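Local coordinates for MexT protein (PDB 6L33) that probably binds DNA as a LysR-type transcriptional activator of the MexEF-OprN efflux pump, here represented by its regulatory domain, at residues Leu22-Ala34 against Ala194-Ile206. Sequence-based numbering, arbitrary orientation.
Sequences LLPPLLRRLRAEA and AERWLRSRISMFI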
loop_
_atom_site.group_PDB
_atom_site.type_symbol
_atom_site.label_atom_id
_atom_site.label_comp_id
_atom_site.label_asym_id
_atom_site.label_seq_id
_atom_site.Cartn_x
_atom_site.Cartn_y
_atom_site.Cartn_z
ATOM N N LEU B 22 12.265 -7.765 2.699
ATOM C CA LEU B 22 12.365 -9.099 2.116
ATOM C C LEU B 22 12.573 -9.049 0.607
ATOM O O LEU B 22 13.371 -9.821 0.062
ATOM C CB LEU B 22 11.105 -9.903 2.450
ATOM C CG LEU B 22 10.994 -11.375 2.031
ATOM C CD1 LEU B 22 10.132 -12.125 3.031
ATOM C CD2 LEU B 22 10.417 -11.528 0.631
ATOM N N LEU B 23 11.864 -8.154 -0.078
ATOM C CA LEU B 23 11.813 -8.196 -1.540
ATOM C C LEU B 23 13.160 -7.937 -2.209
ATOM O O LEU B 23 13.527 -8.715 -3.107
ATOM C CB LEU B 23 10.737 -7.219 -2.031
ATOM C CG LEU B 23 9.918 -7.554 -3.280
ATOM C CD1 LEU B 23 8.824 -6.537 -3.495
ATOM C CD2 LEU B 23 10.797 -7.588 -4.488
ATOM N N PRO B 24 13.925 -6.896 -1.865
ATOM C CA PRO B 24 15.152 -6.596 -2.632
ATOM C C PRO B 24 16.154 -7.743 -2.608
ATOM O O PRO B 24 16.621 -8.160 -3.679
ATOM C CB PRO B 24 15.702 -5.334 -1.950
ATOM C CG PRO B 24 14.498 -4.682 -1.380
ATOM C CD PRO B 24 13.615 -5.809 -0.915
ATOM N N PRO B 25 16.522 -8.294 -1.440
ATOM C CA PRO B 25 17.453 -9.433 -1.477
ATOM C C PRO B 25 16.849 -10.670 -2.112
ATOM O O PRO B 25 17.573 -11.443 -2.751
ATOM C CB PRO B 25 17.791 -9.664 0.002
ATOM C CG PRO B 25 16.608 -9.176 0.724
ATOM C CD PRO B 25 16.155 -7.972 -0.045
ATOM N N LEU B 26 15.540 -10.876 -1.962
ATOM C CA LEU B 26 14.902 -12.043 -2.558
ATOM C C LEU B 26 14.967 -11.982 -4.079
ATOM O O LEU B 26 15.392 -12.941 -4.732
ATOM C CB LEU B 26 13.456 -12.145 -2.082
ATOM C CG LEU B 26 12.645 -13.279 -2.702
ATOM C CD1 LEU B 26 12.897 -14.594 -1.970
ATOM C CD2 LEU B 26 11.169 -12.933 -2.733
ATOM N N LEU B 27 14.559 -10.849 -4.658
ATOM C CA LEU B 27 14.548 -10.697 -6.111
ATOM C C LEU B 27 15.898 -11.033 -6.729
ATOM O O LEU B 27 15.964 -11.648 -7.800
ATOM C CB LEU B 27 14.152 -9.270 -6.484
ATOM C CG LEU B 27 12.714 -9.025 -6.930
ATOM C CD1 LEU B 27 12.617 -7.665 -7.586
ATOM C CD2 LEU B 27 12.214 -10.113 -7.865
ATOM N N ARG B 28 16.985 -10.632 -6.069
ATOM C CA ARG B 28 18.315 -10.885 -6.614
ATOM C C ARG B 28 18.625 -12.375 -6.685
ATOM O O ARG B 28 19.296 -12.821 -7.624
ATOM C CB ARG B 28 19.366 -10.157 -5.777
ATOM C CG ARG B 28 19.266 -8.642 -5.848
ATOM C CD ARG B 28 20.393 -7.974 -5.076
ATOM N NE ARG B 28 20.079 -7.832 -3.656
ATOM C CZ ARG B 28 19.772 -6.679 -3.072
ATOM N NH1 ARG B 28 19.736 -5.561 -3.784
ATOM N NH2 ARG B 28 19.502 -6.641 -1.773
ATOM N N ARG B 29 18.140 -13.161 -5.721
ATOM C CA ARG B 29 18.434 -14.590 -5.719
ATOM C C ARG B 29 17.704 -15.307 -6.851
ATOM O O ARG B 29 18.319 -16.063 -7.614
ATOM C CB ARG B 29 18.074 -15.204 -4.364
ATOM C CG ARG B 29 18.607 -16.624 -4.150
ATOM C CD ARG B 29 19.954 -16.829 -4.838
ATOM N NE ARG B 29 20.858 -17.696 -4.084
ATOM C CZ ARG B 29 20.865 -19.022 -4.164
ATOM N NH1 ARG B 29 20.012 -19.646 -4.963
ATOM N NH2 ARG B 29 21.727 -19.728 -3.445
ATOM N N LEU B 30 16.391 -15.087 -6.975
ATOM C CA LEU B 30 15.636 -15.750 -8.035
ATOM C C LEU B 30 16.149 -15.346 -9.410
ATOM O O LEU B 30 16.202 -16.171 -10.330
ATOM C CB LEU B 30 14.145 -15.436 -7.914
ATOM C CG LEU B 30 13.344 -15.982 -6.726
ATOM C CD1 LEU B 30 13.784 -17.369 -6.344
ATOM C CD2 LEU B 30 13.454 -15.081 -5.543
ATOM N N ARG B 31 16.534 -14.079 -9.567
ATOM C CA ARG B 31 17.064 -13.611 -10.843
ATOM C C ARG B 31 18.358 -14.330 -11.202
ATOM O O ARG B 31 18.541 -14.764 -12.346
ATOM C CB ARG B 31 17.288 -12.101 -10.779
ATOM C CG ARG B 31 17.631 -11.442 -12.101
ATOM C CD ARG B 31 17.646 -9.934 -11.931
ATOM N NE ARG B 31 16.494 -9.483 -11.155
ATOM C CZ ARG B 31 16.539 -8.524 -10.236
ATOM N NH1 ARG B 31 17.683 -7.908 -9.971
ATOM N NH2 ARG B 31 15.438 -8.183 -9.578
ATOM N N ALA B 32 19.262 -14.480 -10.230
ATOM C CA ALA B 32 20.580 -15.038 -10.516
ATOM C C ALA B 32 20.503 -16.522 -10.859
ATOM O O ALA B 32 21.268 -17.008 -11.700
ATOM C CB ALA B 32 21.512 -14.809 -9.327
ATOM N N GLU B 33 19.593 -17.261 -10.225
ATOM C CA GLU B 33 19.529 -18.700 -10.440
ATOM C C GLU B 33 18.382 -19.137 -11.342
ATOM O O GLU B 33 18.453 -20.226 -11.919
ATOM C CB GLU B 33 19.437 -19.437 -9.096
ATOM C CG GLU B 33 18.073 -19.418 -8.432
ATOM C CD GLU B 33 17.992 -20.382 -7.260
ATOM O OE1 GLU B 33 18.077 -19.923 -6.101
ATOM O OE2 GLU B 33 17.851 -21.599 -7.498
ATOM N N ALA B 34 17.342 -18.320 -11.489
ATOM C CA ALA B 34 16.213 -18.632 -12.367
ATOM C C ALA B 34 15.823 -17.365 -13.113
ATOM O O ALA B 34 14.838 -16.701 -12.775
ATOM C CB ALA B 34 15.036 -19.199 -11.570
ATOM N N ALA B 194 8.345 -26.942 -7.234
ATOM C CA ALA B 194 8.524 -25.539 -7.591
ATOM C C ALA B 194 8.099 -24.624 -6.450
ATOM O O ALA B 194 8.730 -23.589 -6.206
ATOM C CB ALA B 194 7.739 -25.216 -8.862
ATOM N N GLU B 195 7.037 -24.995 -5.734
ATOM C CA GLU B 195 6.595 -24.190 -4.600
ATOM C C GLU B 195 7.486 -24.401 -3.382
ATOM O O GLU B 195 7.809 -23.439 -2.676
ATOM C CB GLU B 195 5.139 -24.507 -4.272
ATOM C CG GLU B 195 4.172 -24.075 -5.358
ATOM C CD GLU B 195 4.216 -22.583 -5.617
ATOM O OE1 GLU B 195 4.049 -22.176 -6.786
ATOM O OE2 GLU B 195 4.420 -21.817 -4.651
ATOM N N ARG B 196 7.887 -25.648 -3.115
ATOM C CA ARG B 196 8.887 -25.895 -2.080
ATOM C C ARG B 196 10.139 -25.072 -2.337
ATOM O O ARG B 196 10.747 -24.531 -1.405
ATOM C CB ARG B 196 9.231 -27.387 -2.022
ATOM C CG ARG B 196 10.596 -27.705 -1.409
ATOM C CD ARG B 196 11.673 -27.953 -2.469
ATOM N NE ARG B 196 13.016 -27.907 -1.894
ATOM C CZ ARG B 196 14.134 -27.786 -2.605
ATOM N NH1 ARG B 196 14.078 -27.694 -3.926
ATOM N NH2 ARG B 196 15.309 -27.754 -1.992
ATOM N N TRP B 197 10.534 -24.964 -3.605
ATOM C CA TRP B 197 11.721 -24.200 -3.963
ATOM C C TRP B 197 11.533 -22.717 -3.666
ATOM O O TRP B 197 12.413 -22.076 -3.081
ATOM C CB TRP B 197 12.043 -24.427 -5.439
ATOM C CG TRP B 197 13.173 -23.610 -5.946
ATOM C CD1 TRP B 197 14.503 -23.875 -5.805
ATOM C CD2 TRP B 197 13.081 -22.394 -6.690
ATOM N NE1 TRP B 197 15.246 -22.895 -6.414
ATOM C CE2 TRP B 197 14.396 -21.972 -6.963
ATOM C CE3 TRP B 197 12.013 -21.616 -7.147
ATOM C CZ2 TRP B 197 14.672 -20.811 -7.675
ATOM C CZ3 TRP B 197 12.289 -20.465 -7.854
ATOM C CH2 TRP B 197 13.606 -20.078 -8.118
ATOM N N LEU B 198 10.387 -22.156 -4.056
ATOM C CA LEU B 198 10.127 -20.745 -3.788
ATOM C C LEU B 198 10.097 -20.468 -2.290
ATOM O O LEU B 198 10.702 -19.501 -1.814
ATOM C CB LEU B 198 8.811 -20.320 -4.440
ATOM C CG LEU B 198 8.301 -18.924 -4.075
ATOM C CD1 LEU B 198 9.328 -17.864 -4.442
ATOM C CD2 LEU B 198 6.970 -18.648 -4.752
ATOM N N ARG B 199 9.403 -21.319 -1.529
ATOM C CA ARG B 199 9.301 -21.111 -0.088
ATOM C C ARG B 199 10.661 -21.230 0.587
ATOM O O ARG B 199 10.983 -20.448 1.491
ATOM C CB ARG B 199 8.307 -22.102 0.517
ATOM C CG ARG B 199 6.893 -21.954 -0.024
ATOM C CD ARG B 199 5.881 -22.654 0.862
ATOM N NE ARG B 199 6.214 -24.059 1.073
ATOM C CZ ARG B 199 5.746 -25.059 0.335
ATOM N NH1 ARG B 199 4.919 -24.813 -0.675
ATOM N NH2 ARG B 199 6.104 -26.308 0.604
ATOM N N SER B 200 11.477 -22.201 0.165
ATOM C CA SER B 200 12.823 -22.302 0.718
ATOM C C SER B 200 13.660 -21.081 0.358
ATOM O O SER B 200 14.558 -20.698 1.117
ATOM C CB SER B 200 13.504 -23.585 0.238
ATOM O OG SER B 200 13.727 -23.565 -1.162
ATOM N N ARG B 201 13.371 -20.446 -0.780
ATOM C CA ARG B 201 14.094 -19.233 -1.149
ATOM C C ARG B 201 13.629 -18.034 -0.327
ATOM O O ARG B 201 14.443 -17.174 0.025
ATOM C CB ARG B 201 13.938 -18.956 -2.645
ATOM C CG ARG B 201 15.105 -19.460 -3.495
ATOM C CD ARG B 201 15.346 -20.946 -3.269
ATOM N NE ARG B 201 16.565 -21.430 -3.908
ATOM C CZ ARG B 201 17.004 -22.682 -3.818
ATOM N NH1 ARG B 201 16.323 -23.575 -3.115
ATOM N NH2 ARG B 201 18.124 -23.041 -4.433
ATOM N N ILE B 202 12.332 -17.956 -0.011
ATOM C CA ILE B 202 11.856 -16.896 0.875
ATOM C C ILE B 202 12.461 -17.054 2.264
ATOM O O ILE B 202 12.888 -16.075 2.888
ATOM C CB ILE B 202 10.316 -16.887 0.943
ATOM C CG1 ILE B 202 9.704 -16.727 -0.448
ATOM C CG2 ILE B 202 9.842 -15.766 1.863
ATOM C CD1 ILE B 202 9.461 -15.296 -0.842
ATOM N N SER B 203 12.500 -18.289 2.772
ATOM C CA SER B 203 13.013 -18.532 4.116
ATOM C C SER B 203 14.498 -18.222 4.234
ATOM O O SER B 203 14.987 -18.001 5.347
ATOM C CB SER B 203 12.748 -19.980 4.524
ATOM O OG SER B 203 11.365 -20.282 4.455
HETATM N N MSE B 204 15.216 -18.187 3.117
HETATM C CA MSE B 204 16.639 -17.877 3.111
HETATM C C MSE B 204 16.887 -16.415 3.484
HETATM O O MSE B 204 18.012 -16.029 3.800
HETATM C CB MSE B 204 17.230 -18.191 1.734
HETATM C CG MSE B 204 18.745 -18.164 1.653
HETATM SE SE MSE B 204 19.357 -18.057 -0.195
HETATM C CE MSE B 204 18.041 -19.242 -1.009
ATOM N N PHE B 205 15.827 -15.605 3.461
ATOM C CA PHE B 205 15.939 -14.180 3.732
ATOM C C PHE B 205 15.096 -13.706 4.908
ATOM O O PHE B 205 15.161 -12.520 5.256
ATOM C CB PHE B 205 15.568 -13.375 2.479
ATOM C CG PHE B 205 16.508 -13.589 1.331
ATOM C CD1 PHE B 205 17.742 -12.960 1.305
ATOM C CD2 PHE B 205 16.168 -14.428 0.285
ATOM C CE1 PHE B 205 18.615 -13.158 0.253
ATOM C CE2 PHE B 205 17.037 -14.631 -0.770
ATOM C CZ PHE B 205 18.262 -13.995 -0.787
ATOM N N ILE B 206 14.312 -14.580 5.530
ATOM C CA ILE B 206 13.578 -14.213 6.736
ATOM C C ILE B 206 13.515 -15.397 7.691
ATOM O O ILE B 206 13.665 -15.238 8.903
ATOM C CB ILE B 206 12.164 -13.701 6.406
ATOM C CG1 ILE B 206 11.506 -13.119 7.660
ATOM C CG2 ILE B 206 11.310 -14.821 5.834
ATOM C CD1 ILE B 206 12.121 -11.815 8.129
#
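E33 and W197 meet because the first torsion of each sends its group across the gap between two helices: E33 CG sits between the backbone N and the carbonyl carbon (chi1 77°), and the W197 indole swings out with CG anti to the backbone N (chi1 175°). The carboxylate stands nearly perpendicular to the indole. W197 NE1 donates to E33 OE2 at 3.1 Å along a bent path, the acceptor lying in the ring plane while the N-H reaches it from above the carboxylate plane. The other oxygen, E33 OE1, faces R201 NE at 3.1 Å in a salt bridge, although its modelled position is less certain. R201 lays its guanidinium over W197 NE1 and passes NH1 to S200 OG at 3.2 Å, a second bond that should limit its rotation. R29 lies close to the same carboxylate, but its link to E33 is doubtful because the modelled atoms are too close; more reliably, M204 lies over one face of its guanidinium.

Beside this polar cluster the packing is aliphatic and aromatic. L30 CD1 and A34 CB press on W197 CH2, the latter at 3.8 Å, while L26 CD2 is tight against I202 CD1 at 3.5 Å. At the far end F205 lies over the backbone of P25 and L26, L26 CA making a CH-pi contact 4.2 Å from the ring centroid; P25 CB touches F205 CD1 at 3.5 Å. L22 CD1 touches both I202 CG2 and I206 CG2.

The axes of segments 22-33 and 194-203 come within 10.2 Å at 134°, so the contact joins the first and last helices of the periplasmic-binding-protein-like regulatory domain. L198 and I202 continue inward to strands 9-14, 60-62 and 181-186, whereas L23, L27 and R31 pack against the second subunit.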